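Local coordinates for CBS domain-containing protein (Pyrococcus horikoshii, PDB 2YZQ) that is of unknown function but binds S-adenosylmethionine through its CBS domains and may act as a sensor, as CBS domains do for various adenosyl ligands, at residues M1-M7 / V73-L79; V38-L44 / V97-P103; Y123-E129 / T235-H241; N156-L160 / I252-P256. One frame throughout, in Å; residues are numbered along the deposited sequence.

The four contacts fall into two pairs along the chain, and both members of the first pair close before the second pair opens. Contacts 1 and 2 join the first two CBS domains, and their segments alternate in sequence. Their centres are about 17 Å apart. They meet where strand 72-74 runs beside strand 93-97. Contacts 3 and 4 follow, opening at 123-129 after helix 109-117; their segments also alternate. They are also about 17 Å apart between centres and are linked by helix 240-250, which leads into strand 254-259. The ligand sits at contact 4. Contacts 2 and 3 are the most distant, about 39 Å between centres. The layout is consistent with two paired CBS units, the later one holding S-adenosylmethionine.

Contact 1: M1-M7 / V73-L79; sequences MRVKTIM and VKENDTL
L79, E75 and V3 have the most surface buried as the chain start folds against the type I turn K74-D77. L79 turns its CG to the side of its own backbone N (chi1 -76°), and its two methyls then lie against CG1 of I6. The CD1 to CG1 distance is 3.7 Å, and the two side chains meet at about a right angle. L107 and Y116 cover the same two residues. CG2 of V3 meets CG2 of V73 at 4.0 Å, and A82 and V96 close over it. Its backbone N donates a nearly straight bond to D77 O (2.8 Å, 166°). K4 N donates to E75 O at 2.8 Å. These two amides open helix 3-6, with R2 at its N-cap, so carbonyls of the turn satisfy the start of the helix. L79 N bonds back to M1 O at 2.7 Å. The E75 side chain starts between its backbone N and carbonyl carbon (chi1 73°) and then runs extended. This brings OE2 alongside CB of K4 at 3.5 Å and near CE of M7 at 3.7 Å. The K4 amine goes instead to N76 OD1, at 3.0 Å and in the plane of the amide. E75 and K4 thus touch mainly through the aliphatic base of the lysine, although their opposite charges remain near each other. T78 turns away and caps K81 N. The single bridge between R2 and T78 brings the chain start beside the N-cap of helix 79-89, joining the first two CBS domains, consistent with their pairing in a Bateman module.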
# COMPACT_ATOMS: atom_id res chain seq x y z
N MET A 1 7.05 -8.52 17.56
CA MET A 1 5.63 -8.18 17.57
C MET A 1 4.82 -9.23 16.81
O MET A 1 5.08 -9.94 15.83
CB MET A 1 5.41 -6.80 16.94
CG MET A 1 3.96 -6.39 16.84
SD MET A 1 3.32 -5.69 18.37
CE MET A 1 4.84 -5.17 19.16
N ARG A 2 3.66 -9.40 17.46
CA ARG A 2 2.65 -10.37 17.00
C ARG A 2 1.51 -9.71 16.26
O ARG A 2 1.18 -8.53 16.51
CB ARG A 2 2.13 -11.26 18.13
CG ARG A 2 3.19 -12.22 18.66
CD ARG A 2 2.63 -13.14 19.71
NE ARG A 2 3.71 -13.70 20.54
CZ ARG A 2 4.35 -14.84 20.29
NH1 ARG A 2 4.03 -15.59 19.23
NH2 ARG A 2 5.31 -15.24 21.11
N VAL A 3 1.03 -10.78 15.60
CA VAL A 3 -0.09 -10.29 14.82
C VAL A 3 -1.21 -9.68 15.66
O VAL A 3 -1.76 -8.63 15.32
CB VAL A 3 -0.67 -11.43 13.95
CG1 VAL A 3 -1.99 -11.01 13.34
CG2 VAL A 3 0.33 -11.81 12.86
N LYS A 4 -1.53 -10.34 16.77
CA LYS A 4 -2.60 -9.90 17.67
C LYS A 4 -2.53 -8.43 18.08
O LYS A 4 -3.56 -7.79 18.29
CB LYS A 4 -2.62 -10.77 18.92
CG LYS A 4 -1.39 -10.60 19.80
CD LYS A 4 -1.20 -11.77 20.76
CE LYS A 4 -2.34 -11.87 21.76
NZ LYS A 4 -2.17 -13.06 22.64
N THR A 5 -1.32 -7.91 18.18
CA THR A 5 -1.12 -6.52 18.60
C THR A 5 -1.38 -5.49 17.51
O THR A 5 -1.81 -4.38 17.79
CB THR A 5 0.31 -6.33 19.13
OG1 THR A 5 0.61 -7.34 20.10
CG2 THR A 5 0.47 -4.95 19.76
N ILE A 6 -1.12 -5.87 16.27
CA ILE A 6 -1.27 -4.95 15.15
C ILE A 6 -2.55 -5.09 14.34
O ILE A 6 -2.98 -4.14 13.68
CB ILE A 6 -0.04 -5.08 14.21
CG1 ILE A 6 1.25 -5.02 15.04
CG2 ILE A 6 -0.04 -3.99 13.15
CD1 ILE A 6 1.39 -3.76 15.90
N MET A 7 -3.18 -6.26 14.40
CA MET A 7 -4.41 -6.49 13.64
C MET A 7 -5.60 -5.70 14.16
O MET A 7 -5.58 -5.18 15.27
CB MET A 7 -4.78 -7.97 13.68
CG MET A 7 -5.19 -8.45 15.07
SD MET A 7 -5.61 -10.19 15.13
CE MET A 7 -6.70 -10.24 16.57
N VAL A 73 -3.24 -16.20 8.89
CA VAL A 73 -2.33 -16.43 10.01
C VAL A 73 -3.17 -16.49 11.28
O VAL A 73 -4.38 -16.26 11.24
CB VAL A 73 -1.32 -15.27 10.18
CG1 VAL A 73 -0.45 -15.15 8.94
CG2 VAL A 73 -2.06 -13.96 10.44
N LYS A 74 -2.53 -16.83 12.39
CA LYS A 74 -3.19 -16.89 13.68
C LYS A 74 -2.71 -15.66 14.45
O LYS A 74 -1.62 -15.15 14.17
CB LYS A 74 -2.82 -18.18 14.42
CG LYS A 74 -3.42 -19.42 13.78
CD LYS A 74 -3.13 -20.67 14.59
CE LYS A 74 -3.85 -21.88 14.01
NZ LYS A 74 -3.51 -22.08 12.57
N GLU A 75 -3.50 -15.19 15.42
CA GLU A 75 -3.12 -13.99 16.16
C GLU A 75 -1.80 -14.09 16.92
O GLU A 75 -1.17 -13.07 17.18
CB GLU A 75 -4.23 -13.56 17.12
CG GLU A 75 -4.41 -14.43 18.36
CD GLU A 75 -5.26 -13.76 19.42
OE1 GLU A 75 -5.61 -14.43 20.42
OE2 GLU A 75 -5.56 -12.56 19.28
N ASN A 76 -1.37 -15.30 17.27
CA ASN A 76 -0.12 -15.43 18.01
C ASN A 76 1.09 -15.64 17.11
O ASN A 76 2.20 -15.88 17.60
CB ASN A 76 -0.24 -16.55 19.04
CG ASN A 76 -1.20 -16.20 20.17
OD1 ASN A 76 -1.09 -15.14 20.79
ND2 ASN A 76 -2.16 -17.09 20.43
N ASP A 77 0.88 -15.55 15.80
CA ASP A 77 1.99 -15.68 14.87
C ASP A 77 2.78 -14.37 14.90
O ASP A 77 2.27 -13.33 15.34
CB ASP A 77 1.49 -15.94 13.44
CG ASP A 77 1.03 -17.37 13.24
OD1 ASP A 77 1.58 -18.27 13.91
OD2 ASP A 77 0.14 -17.60 12.39
N THR A 78 4.02 -14.42 14.44
CA THR A 78 4.85 -13.22 14.43
C THR A 78 4.47 -12.33 13.25
O THR A 78 3.88 -12.80 12.28
CB THR A 78 6.33 -13.58 14.28
OG1 THR A 78 6.52 -14.27 13.04
CG2 THR A 78 6.79 -14.47 15.43
N LEU A 79 4.81 -11.05 13.34
CA LEU A 79 4.52 -10.14 12.24
C LEU A 79 5.37 -10.57 11.06
O LEU A 79 5.00 -10.36 9.90
CB LEU A 79 4.86 -8.69 12.62
CG LEU A 79 3.89 -7.97 13.55
CD1 LEU A 79 4.39 -6.56 13.81
CD2 LEU A 79 2.50 -7.94 12.93

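Contact 2: V38-L44 / V97-P103; sequences VNKEGKL and VDSKGKP
Two type I turns, N39-G42 and D98-G101, lie side by side, and one straight backbone bond joins their loops, from L44 N to G101 O (3.0 Å, 179°). Each turn is built alike. N39 OD1 accepts from K43 N, and D98 OD1 accepts from K102 N. The third turn position is followed by a glycine with positive phi; a side chain on G42 would also press on CD of K102. K102 reaches across to the other loop. Its CG stands beside the backbone N (chi1 -58°) and the rest of the chain is extended, which carries it along the G42 carbonyl, with CG 3.3 Å from G42 O. NZ ends at E41 O, a weak bond of 2.7 Å. NZ also donates to a water at 2.7 Å, and this water donates to E41 OE1. The lysine thus meets E41 twice, weakly at the backbone oxygen and through water at the carboxylate. Cutting K102 back to an alanine would probably leave E41 O without this partner and the bridging water without its lysine donor. Toward the strands the contact turns apolar. CG of P103 touches both CG1 of V38 and CD1 of L44, 3.7 Å from each. CD2 of L44 approaches CG1 of V97 at 3.9 Å, and V95 lies against both L44 and P103. The loops are matching beta-hairpin turns, between strands 34-38 and 44-49 and between strands 93-97 and 103-108. The bonds between them run unequally, but such side-by-side hairpins are consistent with two CBS domains paired in a Bateman module.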
# COMPACT_ATOMS: atom_id res chain seq x y z
N VAL A 38 -17.21 -15.90 4.78
CA VAL A 38 -17.34 -17.13 5.55
C VAL A 38 -18.57 -17.94 5.16
O VAL A 38 -19.49 -17.43 4.51
CB VAL A 38 -17.45 -16.82 7.06
CG1 VAL A 38 -16.22 -16.05 7.53
CG2 VAL A 38 -18.71 -16.01 7.33
N ASN A 39 -18.58 -19.21 5.55
CA ASN A 39 -19.72 -20.07 5.25
C ASN A 39 -20.66 -20.06 6.45
O ASN A 39 -20.44 -19.32 7.41
CB ASN A 39 -19.27 -21.50 4.93
CG ASN A 39 -18.43 -22.13 6.02
OD1 ASN A 39 -18.52 -21.76 7.19
ND2 ASN A 39 -17.60 -23.10 5.64
N LYS A 40 -21.70 -20.88 6.40
CA LYS A 40 -22.67 -20.92 7.49
C LYS A 40 -22.01 -21.18 8.85
O LYS A 40 -22.36 -20.54 9.83
CB LYS A 40 -23.73 -21.99 7.22
CG LYS A 40 -24.83 -22.05 8.28
CD LYS A 40 -25.56 -20.72 8.41
CE LYS A 40 -26.68 -20.79 9.43
NZ LYS A 40 -27.75 -21.76 9.03
N GLU A 41 -21.07 -22.11 8.88
CA GLU A 41 -20.35 -22.44 10.12
C GLU A 41 -19.51 -21.26 10.59
O GLU A 41 -19.11 -21.20 11.75
CB GLU A 41 -19.44 -23.65 9.90
CG GLU A 41 -20.16 -24.99 9.81
CD GLU A 41 -20.84 -25.37 11.11
OE1 GLU A 41 -20.18 -25.31 12.17
OE2 GLU A 41 -22.03 -25.74 11.08
N GLY A 42 -19.23 -20.32 9.69
CA GLY A 42 -18.44 -19.16 10.07
C GLY A 42 -16.96 -19.30 9.74
O GLY A 42 -16.16 -18.46 10.13
N LYS A 43 -16.60 -20.36 9.03
CA LYS A 43 -15.21 -20.58 8.66
C LYS A 43 -14.85 -19.72 7.45
O LYS A 43 -15.68 -19.49 6.57
CB LYS A 43 -14.96 -22.05 8.33
CG LYS A 43 -15.28 -23.00 9.48
CD LYS A 43 -14.85 -24.42 9.15
CE LYS A 43 -15.18 -25.38 10.28
NZ LYS A 43 -16.65 -25.43 10.54
N LEU A 44 -13.61 -19.25 7.41
CA LEU A 44 -13.14 -18.42 6.30
C LEU A 44 -13.09 -19.21 5.00
O LEU A 44 -12.56 -20.32 4.96
CB LEU A 44 -11.75 -17.87 6.62
CG LEU A 44 -11.13 -16.94 5.57
CD1 LEU A 44 -11.87 -15.61 5.54
CD2 LEU A 44 -9.66 -16.72 5.92
N VAL A 97 -7.21 -15.93 11.69
CA VAL A 97 -8.24 -16.88 12.10
C VAL A 97 -7.88 -17.57 13.40
O VAL A 97 -6.72 -17.56 13.83
CB VAL A 97 -8.47 -17.96 11.01
CG1 VAL A 97 -8.84 -17.31 9.69
CG2 VAL A 97 -7.23 -18.83 10.87
N ASP A 98 -8.88 -18.18 14.03
CA ASP A 98 -8.67 -18.90 15.27
C ASP A 98 -8.51 -20.38 14.95
O ASP A 98 -8.37 -20.76 13.78
CB ASP A 98 -9.83 -18.69 16.25
CG ASP A 98 -11.19 -19.05 15.65
OD1 ASP A 98 -11.25 -19.90 14.74
OD2 ASP A 98 -12.20 -18.48 16.12
N SER A 99 -8.54 -21.22 15.98
CA SER A 99 -8.40 -22.66 15.80
C SER A 99 -9.48 -23.23 14.88
O SER A 99 -9.22 -24.14 14.10
CB SER A 99 -8.47 -23.37 17.16
OG SER A 99 -8.23 -24.75 17.02
N LYS A 100 -10.69 -22.68 14.97
CA LYS A 100 -11.81 -23.14 14.15
C LYS A 100 -11.73 -22.62 12.72
O LYS A 100 -12.63 -22.89 11.92
CB LYS A 100 -13.13 -22.68 14.78
CG LYS A 100 -13.41 -23.24 16.17
CD LYS A 100 -14.66 -22.60 16.77
CE LYS A 100 -14.92 -23.08 18.19
NZ LYS A 100 -16.08 -22.39 18.81
N GLY A 101 -10.67 -21.90 12.40
CA GLY A 101 -10.51 -21.36 11.06
C GLY A 101 -11.47 -20.21 10.80
O GLY A 101 -11.73 -19.86 9.65
N LYS A 102 -11.98 -19.62 11.87
CA LYS A 102 -12.91 -18.50 11.78
C LYS A 102 -12.17 -17.18 11.93
O LYS A 102 -11.28 -17.06 12.78
CB LYS A 102 -14.00 -18.63 12.85
CG LYS A 102 -14.78 -19.94 12.77
CD LYS A 102 -16.02 -19.91 13.64
CE LYS A 102 -16.79 -21.22 13.52
NZ LYS A 102 -18.08 -21.21 14.28
N PRO A 103 -12.53 -16.17 11.13
CA PRO A 103 -11.89 -14.85 11.17
C PRO A 103 -12.07 -14.12 12.50
O PRO A 103 -13.19 -13.90 12.95
CB PRO A 103 -12.54 -14.10 10.01
CG PRO A 103 -12.99 -15.20 9.09
CD PRO A 103 -13.53 -16.22 10.05
O HOH W 1 -18.57 -23.79 13.82

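Contact 3: Y123-E129 / T235-H241; sequences YKGVEIE and TPHMTVH
The loop 123-129 runs past the N-cap of helix 240-250 in the last CBS domain, and E127 and T239 form a single backbone bridge. V240 N donates to V126 O at 2.7 Å, I128 N to M238 O at 2.9 Å, and H241 N to Y123 O at 3.2 Å. T239 caps E242 N at the head of helix 240-250. V240 packs its CG2 against CG1 of V126 at 3.9 Å and CG2 of I128 at 4.1 Å. I268 and V243 extend this apolar patch around I128. At one end the K124 chain lies over one face of the H241 ring. CG of K124 sits 3.6 Å from the ring centroid, a CH-pi contact. The ring is there because H241 sets its CG anti to the backbone N (chi1 176°), turning it along the extended lysine. NZ of K124 passes the ring to form a salt bridge with E121. A serine in place of H241 would probably leave the K124 chain without the face it rests on and freer to turn. At the other end H237 ND1 donates to E127 OE1 (3.0 Å, 166°). OE1 lies in the ring plane; it is met on its syn side, but from out of the carboxylate plane. The two side chains run together, with carboxylate and ring planes 61° apart. The bond places a proton on ND1 of H237. It probably restrains the ring's rotation, and a charged carboxylate so close would tend to favour a positively charged ring.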
# COMPACT_ATOMS: atom_id res chain seq x y z
N TYR A 123 12.75 0.41 15.04
CA TYR A 123 13.07 0.81 13.68
C TYR A 123 13.63 2.20 13.49
O TYR A 123 13.82 2.66 12.36
CB TYR A 123 11.85 0.60 12.79
CG TYR A 123 11.40 -0.83 12.85
CD1 TYR A 123 12.19 -1.85 12.32
CD2 TYR A 123 10.23 -1.19 13.52
CE1 TYR A 123 11.84 -3.18 12.47
CE2 TYR A 123 9.88 -2.52 13.68
CZ TYR A 123 10.68 -3.51 13.15
OH TYR A 123 10.34 -4.83 13.30
N LYS A 124 13.90 2.89 14.60
CA LYS A 124 14.49 4.22 14.52
C LYS A 124 15.94 4.02 14.11
O LYS A 124 16.60 4.94 13.63
CB LYS A 124 14.42 4.92 15.88
CG LYS A 124 13.02 5.35 16.28
CD LYS A 124 13.03 6.16 17.56
CE LYS A 124 11.65 6.71 17.88
NZ LYS A 124 11.66 7.54 19.11
N GLY A 125 16.43 2.80 14.30
CA GLY A 125 17.80 2.48 13.96
C GLY A 125 17.94 1.54 12.78
O GLY A 125 18.68 0.55 12.85
N VAL A 126 17.23 1.83 11.69
CA VAL A 126 17.29 1.00 10.49
C VAL A 126 17.05 1.84 9.23
O VAL A 126 15.92 2.28 8.98
CB VAL A 126 16.23 -0.12 10.53
CG1 VAL A 126 16.37 -1.01 9.31
CG2 VAL A 126 16.38 -0.94 11.81
N GLU A 127 18.10 2.05 8.44
CA GLU A 127 17.97 2.83 7.22
C GLU A 127 17.26 2.00 6.16
O GLU A 127 17.31 0.76 6.20
CB GLU A 127 19.35 3.27 6.69
CG GLU A 127 20.19 4.03 7.70
CD GLU A 127 21.36 4.77 7.08
OE1 GLU A 127 21.84 4.34 6.01
OE2 GLU A 127 21.81 5.78 7.67
N ILE A 128 16.62 2.67 5.21
CA ILE A 128 15.89 1.97 4.16
C ILE A 128 16.75 1.59 2.96
O ILE A 128 16.25 0.97 2.02
CB ILE A 128 14.70 2.82 3.64
CG1 ILE A 128 15.22 4.12 3.01
CG2 ILE A 128 13.73 3.10 4.78
CD1 ILE A 128 14.16 4.87 2.21
N GLU A 129 18.03 1.95 2.99
CA GLU A 129 18.91 1.68 1.86
C GLU A 129 18.80 0.28 1.24
O GLU A 129 18.70 0.15 0.03
CB GLU A 129 20.37 1.96 2.28
CG GLU A 129 21.39 1.91 1.14
CD GLU A 129 21.77 0.50 0.75
OE1 GLU A 129 21.99 -0.33 1.67
OE2 GLU A 129 21.86 0.21 -0.46
N THR A 235 15.29 9.40 1.46
CA THR A 235 16.64 9.25 0.92
C THR A 235 17.06 7.86 1.36
O THR A 235 16.42 7.26 2.22
CB THR A 235 17.63 10.29 1.49
OG1 THR A 235 17.88 10.02 2.87
CG2 THR A 235 17.07 11.70 1.34
N PRO A 236 18.15 7.33 0.79
CA PRO A 236 18.60 5.99 1.18
C PRO A 236 18.95 5.84 2.66
O PRO A 236 18.81 4.75 3.23
CB PRO A 236 19.81 5.76 0.29
CG PRO A 236 19.48 6.55 -0.94
CD PRO A 236 18.93 7.83 -0.36
N HIS A 237 19.39 6.92 3.29
CA HIS A 237 19.78 6.88 4.69
C HIS A 237 18.64 7.12 5.68
O HIS A 237 18.84 7.01 6.89
CB HIS A 237 20.90 7.89 4.95
CG HIS A 237 22.12 7.68 4.12
ND1 HIS A 237 22.88 6.53 4.19
CD2 HIS A 237 22.72 8.47 3.19
CE1 HIS A 237 23.89 6.62 3.34
NE2 HIS A 237 23.82 7.78 2.73
N MET A 238 17.47 7.47 5.17
CA MET A 238 16.32 7.72 6.04
C MET A 238 15.91 6.42 6.72
O MET A 238 15.97 5.35 6.12
CB MET A 238 15.16 8.30 5.23
CG MET A 238 14.00 8.80 6.08
SD MET A 238 12.78 9.72 5.10
CE MET A 238 13.59 11.32 4.99
N THR A 239 15.51 6.51 7.98
CA THR A 239 15.12 5.31 8.72
C THR A 239 13.71 4.82 8.43
O THR A 239 12.85 5.58 7.98
CB THR A 239 15.23 5.54 10.24
OG1 THR A 239 14.30 6.54 10.64
CG2 THR A 239 16.65 5.97 10.61
N VAL A 240 13.51 3.53 8.68
CA VAL A 240 12.21 2.90 8.49
C VAL A 240 11.20 3.64 9.37
O VAL A 240 10.05 3.83 8.98
CB VAL A 240 12.26 1.42 8.92
CG1 VAL A 240 10.85 0.82 8.92
CG2 VAL A 240 13.15 0.65 7.97
N HIS A 241 11.65 4.06 10.54
CA HIS A 241 10.79 4.79 11.46
C HIS A 241 10.29 6.09 10.84
O HIS A 241 9.09 6.33 10.78
CB HIS A 241 11.56 5.10 12.75
CG HIS A 241 10.79 5.93 13.73
ND1 HIS A 241 9.63 5.49 14.33
CD2 HIS A 241 11.02 7.17 14.21
CE1 HIS A 241 9.18 6.43 15.15
NE2 HIS A 241 10.01 7.46 15.09

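Contact 4: N156-L160 / I252-P256; sequences NSMAL and IEQLP. With SAM (S-adenosylmethionine), chain B.
This buried contact forms part of the S-adenosylmethionine pocket, where the segment leading into strand 159-163 faces the start of strand 254-259. Q254 is the central residue. Its CG sits between the backbone N and the carbonyl carbon (chi1 64°) and the chain bends at chi2, which brings NE2 to A159 CB and to the adenine. CB of A159 lies 3.4 Å from Q254 NE2. The same NE2 donates a weak bond to N7 of the adenine at 3.0 Å. The backbone Q254 O accepts from adenine N6, also at 3.0 Å. Together these read the Hoogsteen edge of the base. On the other side Q254 OE1 accepts from a water at 2.6 Å, and that water accepts from M158 N. The water thus helps fix which end of the amide faces the adenine. S157 OG accepts from A159 N at 3.2 Å in an ST turn, and it also lies against CG of Q254. At the far end of the ligand E253 OE2 accepts from the amino N of S-adenosylmethionine at 2.7 Å. SD of M158 rests against CD of E253 at 3.3 Å, and its CE lies 3.1 Å from the ligand's amino N. D177, T228 and I232 also hydrogen-bond the ligand. L267 of strand 263-269 packs on S157 and Q254, I172 and D174 of strand 169-174 lie on A159, and helix 240-250 covers L255.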
# COMPACT_ATOMS: atom_id res chain seq x y z
N ASN A 156 3.76 -1.01 -10.01
CA ASN A 156 3.63 -1.80 -8.79
C ASN A 156 3.43 -0.86 -7.60
O ASN A 156 3.43 -1.29 -6.45
CB ASN A 156 4.84 -2.73 -8.57
CG ASN A 156 6.16 -1.98 -8.48
OD1 ASN A 156 6.25 -0.91 -7.89
ND2 ASN A 156 7.20 -2.57 -9.06
N SER A 157 3.26 0.42 -7.90
CA SER A 157 3.04 1.43 -6.87
C SER A 157 1.68 2.09 -7.07
O SER A 157 1.14 2.12 -8.18
CB SER A 157 4.12 2.51 -6.92
OG SER A 157 3.88 3.50 -5.92
N MET A 158 1.13 2.61 -5.98
CA MET A 158 -0.16 3.28 -6.04
C MET A 158 -0.01 4.67 -6.65
O MET A 158 -1.00 5.30 -7.00
CB MET A 158 -0.76 3.39 -4.64
CG MET A 158 -1.09 2.05 -4.03
SD MET A 158 -1.91 2.27 -2.45
CE MET A 158 -3.48 2.89 -2.99
N ALA A 159 1.23 5.15 -6.78
CA ALA A 159 1.45 6.47 -7.33
C ALA A 159 2.60 6.54 -8.33
O ALA A 159 3.52 5.73 -8.28
CB ALA A 159 1.71 7.47 -6.21
N LEU A 160 2.52 7.53 -9.21
CA LEU A 160 3.55 7.77 -10.21
C LEU A 160 4.29 9.07 -9.92
O LEU A 160 3.67 10.13 -9.89
CB LEU A 160 2.95 7.90 -11.61
CG LEU A 160 2.27 6.73 -12.29
CD1 LEU A 160 1.55 7.20 -13.55
CD2 LEU A 160 3.32 5.69 -12.63
N ILE A 252 -0.01 8.36 2.96
CA ILE A 252 0.50 8.00 1.64
C ILE A 252 1.21 6.65 1.74
O ILE A 252 1.81 6.32 2.76
CB ILE A 252 1.46 9.07 1.11
CG1 ILE A 252 2.54 9.36 2.15
CG2 ILE A 252 0.67 10.34 0.75
CD1 ILE A 252 3.47 10.51 1.78
N GLU A 253 1.13 5.88 0.66
CA GLU A 253 1.73 4.54 0.63
C GLU A 253 3.13 4.47 0.03
O GLU A 253 3.71 3.38 -0.03
CB GLU A 253 0.81 3.59 -0.13
CG GLU A 253 -0.59 3.43 0.48
CD GLU A 253 -1.60 4.45 -0.03
OE1 GLU A 253 -1.21 5.48 -0.63
OE2 GLU A 253 -2.81 4.21 0.18
N GLN A 254 3.68 5.60 -0.40
CA GLN A 254 5.01 5.58 -1.00
C GLN A 254 5.69 6.94 -1.03
O GLN A 254 5.03 7.97 -1.17
CB GLN A 254 4.93 5.06 -2.43
CG GLN A 254 4.13 5.96 -3.38
CD GLN A 254 2.64 5.95 -3.08
OE1 GLN A 254 2.00 4.90 -3.10
NE2 GLN A 254 2.08 7.13 -2.80
N LEU A 255 7.01 6.93 -0.90
CA LEU A 255 7.81 8.15 -0.95
C LEU A 255 8.92 8.00 -1.97
O LEU A 255 9.67 7.03 -1.93
CB LEU A 255 8.48 8.46 0.40
CG LEU A 255 7.68 9.03 1.58
CD1 LEU A 255 6.66 8.02 2.05
CD2 LEU A 255 8.65 9.38 2.70
N PRO A 256 9.01 8.93 -2.92
CA PRO A 256 10.09 8.82 -3.91
C PRO A 256 11.40 8.91 -3.13
O PRO A 256 11.50 9.64 -2.14
CB PRO A 256 9.87 10.03 -4.79
CG PRO A 256 8.38 10.17 -4.81
CD PRO A 256 8.00 9.92 -3.36
N SAM B . -4.86 5.13 -1.28
CA SAM B . -5.22 6.32 -0.50
C SAM B . -6.68 6.65 -0.72
O SAM B . -7.25 7.44 0.03
OXT SAM B . -7.30 6.14 -1.63
CB SAM B . -4.33 7.50 -0.95
CG SAM B . -4.33 8.59 0.12
SD SAM B . -3.08 9.84 -0.27
CE SAM B . -3.51 11.08 0.99
C5' SAM B . -3.60 10.57 -1.84
C4' SAM B . -2.87 11.90 -2.05
O4' SAM B . -1.50 11.78 -1.60
C3' SAM B . -2.83 12.30 -3.53
O3' SAM B . -3.12 13.71 -3.65
C2' SAM B . -1.40 11.96 -3.94
O2' SAM B . -0.97 12.74 -5.07
C1' SAM B . -0.64 12.28 -2.64
N9 SAM B . 0.67 11.64 -2.55
C8 SAM B . 0.99 10.31 -2.76
N7 SAM B . 2.24 10.12 -2.45
C5 SAM B . 2.82 11.32 -2.16
C6 SAM B . 4.13 11.77 -1.85
N6 SAM B . 5.19 10.89 -1.80
N1 SAM B . 4.32 13.08 -1.59
C2 SAM B . 3.33 13.97 -1.68
N3 SAM B . 2.08 13.59 -1.94
C4 SAM B . 1.79 12.29 -2.21
O HOH W 2 2.78 2.41 -3.55